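Thioredoxin reductase (Streptomyces clavuligerus, PDB 4NTD) is HlmI, an FAD-dependent oxidoreductase of the thioredoxin reductase family that forms disulfide bonds in natural products, probably including holomycin. Local coordinates at residues A[117-122]-A[129-134]; A[171-176]-A[250-255]; A[197-202]-A[221-226]. All blocks are in the same frame, centred on the assembly; numbering follows the deposited sequence. Where two conformers were deposited one is given.

Contact 1: residues A[117-122]-A[129-134]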
loop_
_atom_site.group_PDB
_atom_site.type_symbol
_atom_site.label_atom_id
_atom_site.label_comp_id
_atom_site.label_asym_id
_atom_site.label_seq_id
_atom_site.Cartn_x
_atom_site.Cartn_y
_atom_site.Cartn_z
ATOM N N ALA A 117 12.131 -22.078 -13.084
ATOM C CA ALA A 117 11.677 -22.845 -11.924
ATOM C C ALA A 117 12.607 -22.587 -10.739
ATOM O O ALA A 117 13.322 -23.489 -10.296
ATOM C CB ALA A 117 11.619 -24.328 -12.255
ATOM N N PRO A 118 12.603 -21.342 -10.223
ATOM C CA PRO A 118 13.506 -20.998 -9.121
ATOM C C PRO A 118 13.258 -21.799 -7.846
ATOM O O PRO A 118 12.134 -22.218 -7.578
ATOM C CB PRO A 118 13.221 -19.511 -8.858
ATOM C CG PRO A 118 12.417 -19.020 -10.005
ATOM C CD PRO A 118 11.771 -20.202 -10.651
ATOM N N ARG A 119 14.327 -22.006 -7.085
ATOM C CA ARG A 119 14.259 -22.578 -5.745
ATOM C C ARG A 119 15.341 -21.889 -4.919
ATOM O O ARG A 119 16.323 -21.392 -5.476
ATOM C CB ARG A 119 14.472 -24.095 -5.796
ATOM C CG ARG A 119 14.652 -24.767 -4.439
ATOM C CD ARG A 119 14.324 -26.253 -4.498
ATOM N NE ARG A 119 12.916 -26.477 -4.828
ATOM C CZ ARG A 119 11.912 -26.539 -3.952
ATOM N NH1 ARG A 119 12.118 -26.410 -2.641
ATOM N NH2 ARG A 119 10.675 -26.741 -4.395
ATOM N N PHE A 120 15.147 -21.832 -3.603
ATOM C CA PHE A 120 16.092 -21.160 -2.711
ATOM C C PHE A 120 16.343 -21.960 -1.443
ATOM O O PHE A 120 15.454 -22.654 -0.952
ATOM C CB PHE A 120 15.567 -19.773 -2.326
ATOM C CG PHE A 120 15.255 -18.901 -3.505
ATOM C CD1 PHE A 120 16.205 -18.026 -4.006
ATOM C CD2 PHE A 120 14.015 -18.971 -4.125
ATOM C CE1 PHE A 120 15.924 -17.228 -5.100
ATOM C CE2 PHE A 120 13.730 -18.180 -5.223
ATOM C CZ PHE A 120 14.685 -17.306 -5.710
ATOM N N THR A 121 17.565 -21.857 -0.925
ATOM C CA THR A 121 17.891 -22.350 0.405
ATOM C C THR A 121 18.051 -21.148 1.326
ATOM O O THR A 121 18.877 -20.272 1.070
ATOM C CB THR A 121 19.188 -23.181 0.410
ATOM O OG1 THR A 121 19.050 -24.292 -0.484
ATOM C CG2 THR A 121 19.488 -23.708 1.811
ATOM N N VAL A 122 17.247 -21.113 2.386
ATOM C CA VAL A 122 17.291 -20.046 3.382
ATOM C C VAL A 122 17.970 -20.607 4.628
ATOM O O VAL A 122 17.538 -21.630 5.155
ATOM C CB VAL A 122 15.872 -19.550 3.723
ATOM C CG1 VAL A 122 15.910 -18.496 4.822
ATOM C CG2 VAL A 122 15.196 -18.996 2.476
ATOM N N ALA A 129 18.194 -24.640 8.249
ATOM C CA ALA A 129 17.978 -24.273 6.849
ATOM C C ALA A 129 16.627 -24.768 6.342
ATOM O O ALA A 129 16.110 -25.785 6.816
ATOM C CB ALA A 129 19.099 -24.819 5.975
ATOM N N LEU A 130 16.069 -24.029 5.382
ATOM C CA LEU A 130 14.802 -24.365 4.728
ATOM C C LEU A 130 14.969 -24.273 3.216
ATOM O O LEU A 130 15.687 -23.402 2.725
ATOM C CB LEU A 130 13.703 -23.371 5.108
ATOM C CG LEU A 130 13.460 -22.975 6.562
ATOM C CD1 LEU A 130 14.333 -21.798 6.969
ATOM C CD2 LEU A 130 11.990 -22.628 6.740
ATOM N N SER A 131 14.280 -25.150 2.489
ATOM C CA SER A 131 14.189 -25.066 1.032
ATOM C C SER A 131 12.817 -24.509 0.658
ATOM O O SER A 131 11.811 -24.915 1.232
ATOM C CB SER A 131 14.383 -26.447 0.407
ATOM O OG SER A 131 14.390 -26.370 -1.007
ATOM N N THR A 132 12.782 -23.584 -0.301
ATOM C CA THR A 132 11.539 -22.907 -0.683
ATOM C C THR A 132 11.503 -22.544 -2.169
ATOM O O THR A 132 12.546 -22.370 -2.801
ATOM C CB THR A 132 11.321 -21.636 0.171
ATOM O OG1 THR A 132 10.056 -21.039 -0.147
ATOM C CG2 THR A 132 12.438 -20.615 -0.047
ATOM N N ARG A 133 10.297 -22.423 -2.721
ATOM C CA ARG A 133 10.133 -22.040 -4.124
ATOM C C ARG A 133 10.371 -20.546 -4.343
ATOM O O ARG A 133 10.891 -20.149 -5.388
ATOM C CB ARG A 133 8.740 -22.425 -4.636
ATOM C CG ARG A 133 8.463 -23.918 -4.598
ATOM C CD ARG A 133 7.061 -24.241 -5.088
ATOM N NE ARG A 133 6.931 -24.084 -6.532
ATOM C CZ ARG A 133 5.785 -24.187 -7.206
ATOM N NH1 ARG A 133 4.643 -24.437 -6.575
ATOM N NH2 ARG A 133 5.781 -24.028 -8.523
ATOM N N ARG A 134 9.988 -19.729 -3.361
ATOM C CA ARG A 134 10.045 -18.270 -3.479
ATOM C C ARG A 134 10.469 -17.619 -2.164
ATOM O O ARG A 134 10.351 -18.224 -1.094
ATOM C CB ARG A 134 8.674 -17.723 -3.882
ATOM C CG ARG A 134 8.144 -18.221 -5.219
ATOM C CD ARG A 134 8.960 -17.683 -6.380
ATOM N NE ARG A 134 8.362 -18.010 -7.673
ATOM C CZ ARG A 134 8.517 -19.161 -8.328
ATOM N NH1 ARG A 134 9.259 -20.148 -7.831
ATOM N NH2 ARG A 134 7.914 -19.329 -9.500
HETATM O O HOH W 1 9.625 -23.471 -7.880
HETATM O O HOH W 2 17.020 -26.133 -1.218
#
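Ser-131 OG is gripped from two directions: Arg-119 NH1 donates to it at 2.8 Å, and a water lies 2.6 Å from the same OG. That water also meets Thr-121 OG1. The bonds tie together one face of an antiparallel beta hairpin, strands 119-124 and 129-132, which supplies two of the three strands of an antiparallel sheet that packs on the parallel sheet of the FAD-binding domain. With CG trans to its own amide nitrogen (chi1 170°) and a bend at chi3, Arg-119 lays its guanidinium level with the hydroxyl. Four backbone bonds join the hydrogen-bonded pairs Phe-120 with Thr-132 and Val-122 with Leu-130; the straightest runs from Val-122 N to Leu-130 O (2.8 Å, 168°). On the other face, Val-122 CG2 rests 4.1 Å from Thr-132 CG2; both residues pack on Val-34 of strand 31-36, and Val-122 also touches Val-106, an FAD-binding residue.

At Arg-133 the chain turns a corner, and two arginines join the hairpin to helix 305-338: Arg-133 forms salt bridges with Glu-326 and Asp-327, while Arg-134 NH2 donates a hydrogen bond to Gln-322 and forms a salt bridge with Glu-326. A second water donates to Pro-118 O and accepts from Arg-133 NE. Arg-134 curls back on itself through a bend at chi2, so that its NH1 reaches Arg-133 O at 2.9 Å from well above the carbonyl plane, while Pro-118 CG lies 4.0 Å over a face of the same guanidinium, offset toward its rim.

Contact 2: residues A[171-176]-A[250-255]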
loop_
_atom_site.group_PDB
_atom_site.type_symbol
_atom_site.label_atom_id
_atom_site.label_comp_id
_atom_site.label_asym_id
_atom_site.label_seq_id
_atom_site.Cartn_x
_atom_site.Cartn_y
_atom_site.Cartn_z
ATOM N N SER A 171 1.999 19.369 17.673
ATOM C CA SER A 171 1.516 20.585 17.017
ATOM C C SER A 171 1.737 21.819 17.886
ATOM O O SER A 171 1.444 21.800 19.081
ATOM C CB SER A 171 0.020 20.470 16.701
ATOM O OG SER A 171 -0.235 19.490 15.710
ATOM N N ASP A 172 2.266 22.878 17.274
ATOM C CA ASP A 172 2.448 24.184 17.923
ATOM C C ASP A 172 3.455 24.211 19.082
ATOM O O ASP A 172 3.554 25.219 19.785
ATOM C CB ASP A 172 1.099 24.746 18.404
ATOM C CG ASP A 172 0.059 24.799 17.301
ATOM O OD1 ASP A 172 0.381 25.283 16.198
ATOM O OD2 ASP A 172 -1.086 24.359 17.536
ATOM N N GLN A 173 4.207 23.130 19.280
ATOM C CA GLN A 173 5.196 23.081 20.356
ATOM C C GLN A 173 6.544 23.628 19.880
ATOM O O GLN A 173 6.763 23.773 18.677
ATOM C CB GLN A 173 5.363 21.653 20.876
ATOM C CG GLN A 173 4.113 21.096 21.539
ATOM C CD GLN A 173 4.336 19.737 22.178
ATOM O OE1 GLN A 173 5.466 19.356 22.487
ATOM N NE2 GLN A 173 3.249 18.998 22.387
ATOM N N PRO A 174 7.452 23.945 20.825
ATOM C CA PRO A 174 8.796 24.376 20.432
ATOM C C PRO A 174 9.636 23.201 19.928
ATOM O O PRO A 174 10.106 22.382 20.724
ATOM C CB PRO A 174 9.379 24.977 21.725
ATOM C CG PRO A 174 8.230 25.115 22.667
ATOM C CD PRO A 174 7.249 24.057 22.279
ATOM N N LEU A 175 9.805 23.125 18.609
ATOM C CA LEU A 175 10.501 22.012 17.967
ATOM C C LEU A 175 11.915 22.411 17.567
ATOM O O LEU A 175 12.155 23.549 17.161
ATOM C CB LEU A 175 9.744 21.555 16.717
ATOM C CG LEU A 175 8.233 21.358 16.842
ATOM C CD1 LEU A 175 7.666 20.844 15.528
ATOM C CD2 LEU A 175 7.888 20.415 17.985
ATOM N N GLY A 176 12.845 21.468 17.681
ATOM C CA GLY A 176 14.216 21.671 17.222
ATOM C C GLY A 176 14.590 20.661 16.154
ATOM O O GLY A 176 14.012 19.575 16.088
ATOM N N ARG A 250 13.573 23.327 24.294
ATOM C CA ARG A 250 12.720 22.722 23.267
ATOM C C ARG A 250 11.954 21.581 23.938
ATOM O O ARG A 250 12.446 20.991 24.899
ATOM C CB ARG A 250 13.558 22.140 22.120
ATOM C CG ARG A 250 14.339 23.132 21.262
ATOM C CD ARG A 250 13.460 23.905 20.286
ATOM N NE ARG A 250 13.062 25.216 20.794
ATOM C CZ ARG A 250 12.330 26.104 20.125
ATOM N NH1 ARG A 250 11.886 25.838 18.897
ATOM N NH2 ARG A 250 12.035 27.270 20.689
ATOM N N SER A 251 10.764 21.262 23.438
ATOM C CA SER A 251 9.997 20.119 23.953
ATOM C C SER A 251 10.284 18.844 23.155
ATOM O O SER A 251 10.205 17.736 23.693
ATOM C CB SER A 251 8.498 20.419 23.922
ATOM O OG SER A 251 8.006 20.409 22.595
ATOM N N THR A 252 10.601 19.012 21.874
ATOM C CA THR A 252 10.810 17.895 20.955
ATOM C C THR A 252 11.910 18.256 19.961
ATOM O O THR A 252 11.956 19.384 19.469
ATOM C CB THR A 252 9.518 17.583 20.170
ATOM O OG1 THR A 252 8.397 17.580 21.062
ATOM C CG2 THR A 252 9.613 16.234 19.471
ATOM N N VAL A 253 12.794 17.303 19.675
ATOM C CA VAL A 253 13.878 17.511 18.715
ATOM C C VAL A 253 13.807 16.445 17.624
ATOM O O VAL A 253 13.551 15.273 17.904
ATOM C CB VAL A 253 15.259 17.506 19.411
ATOM C CG1 VAL A 253 16.392 17.510 18.394
ATOM C CG2 VAL A 253 15.387 18.713 20.330
ATOM N N PHE A 254 14.013 16.873 16.381
ATOM C CA PHE A 254 13.983 15.983 15.229
ATOM C C PHE A 254 15.360 15.859 14.583
ATOM O O PHE A 254 16.165 16.793 14.610
ATOM C CB PHE A 254 12.975 16.482 14.188
ATOM C CG PHE A 254 11.539 16.280 14.586
ATOM C CD1 PHE A 254 10.805 15.218 14.073
ATOM C CD2 PHE A 254 10.917 17.153 15.467
ATOM C CE1 PHE A 254 9.480 15.031 14.432
ATOM C CE2 PHE A 254 9.594 16.970 15.833
ATOM C CZ PHE A 254 8.874 15.908 15.314
ATOM N N VAL A 255 15.617 14.687 14.011
ATOM C CA VAL A 255 16.811 14.441 13.210
ATOM C C VAL A 255 16.412 13.715 11.933
ATOM O O VAL A 255 15.335 13.120 11.863
ATOM C CB VAL A 255 17.859 13.594 13.970
ATOM C CG1 VAL A 255 18.322 14.318 15.223
ATOM C CG2 VAL A 255 17.311 12.215 14.327
#
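Arg-250 folds its side chain over Pro-174, Leu-175 and Gly-176. Its CB starts 3.7 Å from Pro-174 O, and CG runs along the side of Gly-176 where no side chain stands. Bends at chi2 and chi3 (-75° and 96°) then turn the chain back over the neighbouring strand, where CD comes to 3.4 Å from Leu-175 O. Beyond it NE passes near Pro-174 CB, and that same CB sits squarely over the centre of the guanidinium, 3.5 Å from CZ. At the tip, NH1 donates to Leu-175 O at 2.9 Å, with the oxygen exactly in the guanidinium plane but the nitrogen well above the carbonyl plane; Asp-197 forms a salt bridge with the same NH1. With an alanine here, Asp-197 would probably lose its charged mate and Leu-175 O this side-chain donor, and a gap would be likely beside the Pro-174 ring.

The backbones pair in parallel, Leu-175 with Thr-252 and Gly-176 with Val-253, as Gly-176 N donates to Thr-252 O (2.9 Å) and Phe-254 N to Gly-176 O (2.7 Å). Ahead of the strands, Ser-251 N bonds to Pro-174 O, and Ser-251 OG donates to an in-plane lone pair of Gln-173 OE1 at 2.8 Å. Leu-175 and Thr-252 project side by side, CD2 of the leucine 3.9 Å from CB of the threonine.

The pair belongs to the parallel sheet of the domain that corresponds to the NADPH-binding domain of thioredoxin reductases. Strand 252-254 lies between strands 159-160 and 175-178, with Phe-254 against Leu-160, close to the glutathione-linked Cys-162, while strand 198-201 flanks strand 175-178 on its other side.

Contact 3: residues A[197-202]-A[221-226]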
loop_
_atom_site.group_PDB
_atom_site.type_symbol
_atom_site.label_atom_id
_atom_site.label_comp_id
_atom_site.label_asym_id
_atom_site.label_seq_id
_atom_site.Cartn_x
_atom_site.Cartn_y
_atom_site.Cartn_z
ATOM N N ASP A 197 7.041 27.511 15.737
ATOM C CA ASP A 197 8.236 27.599 16.578
ATOM C C ASP A 197 9.161 26.418 16.265
ATOM O O ASP A 197 9.112 25.378 16.929
ATOM C CB ASP A 197 7.815 27.605 18.055
ATOM C CG ASP A 197 8.959 27.925 19.008
ATOM O OD1 ASP A 197 10.125 28.041 18.573
ATOM O OD2 ASP A 197 8.680 28.065 20.216
ATOM N N VAL A 198 9.985 26.591 15.234
ATOM C CA VAL A 198 10.937 25.572 14.788
ATOM C C VAL A 198 12.319 26.207 14.669
ATOM O O VAL A 198 12.476 27.221 13.994
ATOM C CB VAL A 198 10.535 24.980 13.421
ATOM C CG1 VAL A 198 11.535 23.920 12.974
ATOM C CG2 VAL A 198 9.133 24.390 13.486
ATOM N N VAL A 199 13.313 25.606 15.323
ATOM C CA VAL A 199 14.688 26.100 15.299
ATOM C C VAL A 199 15.624 25.049 14.707
ATOM O O VAL A 199 15.537 23.869 15.055
ATOM C CB VAL A 199 15.165 26.459 16.725
ATOM C CG1 VAL A 199 16.670 26.694 16.765
ATOM C CG2 VAL A 199 14.421 27.684 17.233
ATOM N N LEU A 200 16.519 25.485 13.823
ATOM C CA LEU A 200 17.577 24.627 13.297
ATOM C C LEU A 200 18.866 24.880 14.066
ATOM O O LEU A 200 19.367 26.004 14.091
ATOM C CB LEU A 200 17.807 24.882 11.804
ATOM C CG LEU A 200 18.970 24.123 11.144
ATOM C CD1 LEU A 200 18.747 22.620 11.193
ATOM C CD2 LEU A 200 19.179 24.583 9.711
ATOM N N PHE A 201 19.392 23.833 14.694
ATOM C CA PHE A 201 20.715 23.878 15.304
ATOM C C PHE A 201 21.706 23.482 14.213
ATOM O O PHE A 201 21.821 22.304 13.875
ATOM C CB PHE A 201 20.771 22.940 16.511
ATOM C CG PHE A 201 19.818 23.327 17.607
ATOM C CD1 PHE A 201 20.197 24.242 18.581
ATOM C CD2 PHE A 201 18.531 22.804 17.652
ATOM C CE1 PHE A 201 19.321 24.614 19.586
ATOM C CE2 PHE A 201 17.650 23.173 18.655
ATOM C CZ PHE A 201 18.045 24.080 19.624
ATOM N N ARG A 202 22.411 24.460 13.647
ATOM C CA ARG A 202 23.229 24.212 12.454
ATOM C C ARG A 202 24.293 23.135 12.656
ATOM O O ARG A 202 24.548 22.351 11.743
ATOM C CB ARG A 202 23.892 25.492 11.940
ATOM C CG ARG A 202 24.598 25.289 10.606
ATOM C CD ARG A 202 25.092 26.595 10.005
ATOM N NE ARG A 202 26.299 27.097 10.653
ATOM C CZ ARG A 202 27.534 26.841 10.235
ATOM N NH1 ARG A 202 27.735 26.079 9.167
ATOM N NH2 ARG A 202 28.572 27.346 10.887
ATOM N N PRO A 221 14.575 30.147 12.899
ATOM C CA PRO A 221 15.890 30.607 13.343
ATOM C C PRO A 221 16.970 29.539 13.198
ATOM O O PRO A 221 16.687 28.350 13.367
ATOM C CB PRO A 221 15.671 30.941 14.823
ATOM C CG PRO A 221 14.219 31.231 14.938
ATOM C CD PRO A 221 13.551 30.328 13.944
ATOM N N VAL A 222 18.188 29.966 12.874
ATOM C CA VAL A 222 19.332 29.065 12.813
ATOM C C VAL A 222 20.297 29.446 13.927
ATOM O O VAL A 222 20.862 30.539 13.919
ATOM C CB VAL A 222 20.058 29.130 11.456
ATOM C CG1 VAL A 222 21.164 28.082 11.387
ATOM C CG2 VAL A 222 19.077 28.937 10.308
ATOM N N ILE A 223 20.469 28.542 14.885
ATOM C CA ILE A 223 21.358 28.771 16.014
ATOM C C ILE A 223 22.695 28.093 15.726
ATOM O O ILE A 223 22.742 26.901 15.416
ATOM C CB ILE A 223 20.723 28.268 17.327
ATOM C CG1 ILE A 223 19.441 29.073 17.596
ATOM C CG2 ILE A 223 21.703 28.389 18.489
ATOM C CD1 ILE A 223 18.710 28.715 18.868
ATOM N N GLU A 224 23.774 28.870 15.814
ATOM C CA GLU A 224 25.139 28.407 15.541
ATOM C C GLU A 224 25.733 27.716 16.755
ATOM O O GLU A 224 25.399 28.066 17.888
ATOM C CB GLU A 224 26.049 29.591 15.190
ATOM C CG GLU A 224 25.835 30.172 13.807
ATOM C CD GLU A 224 26.244 29.212 12.710
ATOM O OE1 GLU A 224 27.351 28.641 12.801
ATOM O OE2 GLU A 224 25.463 29.031 11.756
ATOM N N GLY A 225 26.629 26.761 16.518
ATOM C CA GLY A 225 27.369 26.097 17.589
ATOM C C GLY A 225 27.276 24.585 17.544
ATOM O O GLY A 225 26.289 24.024 17.073
ATOM N N THR A 226 28.318 23.926 18.040
ATOM C CA THR A 226 28.324 22.475 18.174
ATOM C C THR A 226 27.361 22.067 19.293
ATOM O O THR A 226 27.456 22.563 20.412
ATOM C CB THR A 226 29.742 21.952 18.485
ATOM O OG1 THR A 226 30.649 22.393 17.466
ATOM C CG2 THR A 226 29.770 20.427 18.560
#
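A beta-alpha-beta unit, strand 198-201, helix 209-217 and strand 222-223, closes here as its two strands pair in parallel at the border of a five-stranded sheet. Leu-200 is held at both backbone groups: its N donates to Pro-221 O, and its O accepts from Ile-223 N, each at 2.9 Å. Two residues on, Arg-202 N donates to Ile-223 O at 3.0 Å.

Side chains sort by face. Leu-200 and Val-222 both lean on Leu-215 of the connecting helix. On the opposite face, Ile-223 keeps CG1 beside its own backbone N (chi1 -63°) and extends beyond it, so that CD1 comes to 3.6 Å from Val-199 CG1 and lies 4.2 Å from Phe-201 CE1. Val-199 CG1 itself sits over one face of the Phe-201 ring, offset toward the rim, and Phe-201 and Ile-223 both touch Val-248 of strand 247-249.

Past the strand ends, Arg-202 and Glu-224 were each modelled in two conformers. In the conformer given they form a salt bridge, guanidinium and carboxylate nearly coplanar, with NH2 of Arg-202 toward Glu-224 OE1 and NE toward OE2, but its detailed geometry is doubtful. The chemistry implies an apolar, backbone-bonded seam finished at the exposed end by an ion pair that is probably adjustable, as the alternate conformers suggest.

How the contacts relate
Contact 1 lies on the FAD-binding side of the chain, contacts 2 and 3 on the far side of its centre; the centres of contacts 1 and 2 are about 48 Å apart, those of contacts 1 and 3 about 52 Å. Contact 1 is complete in the sequence before the others begin, whereas 197-202 and 221-226 both fall between 171-176 and 250-255. Contacts 2 and 3, with centres about 12 Å apart, share one parallel sheet, and Asp-197 also links them, probably by a backbone hydrogen bond to Leu-175. The hairpin belongs to the flavin domain, while contacts 2 and 3 are the seams on either side of the one between strands 175-178 and 198-201 in the second domain.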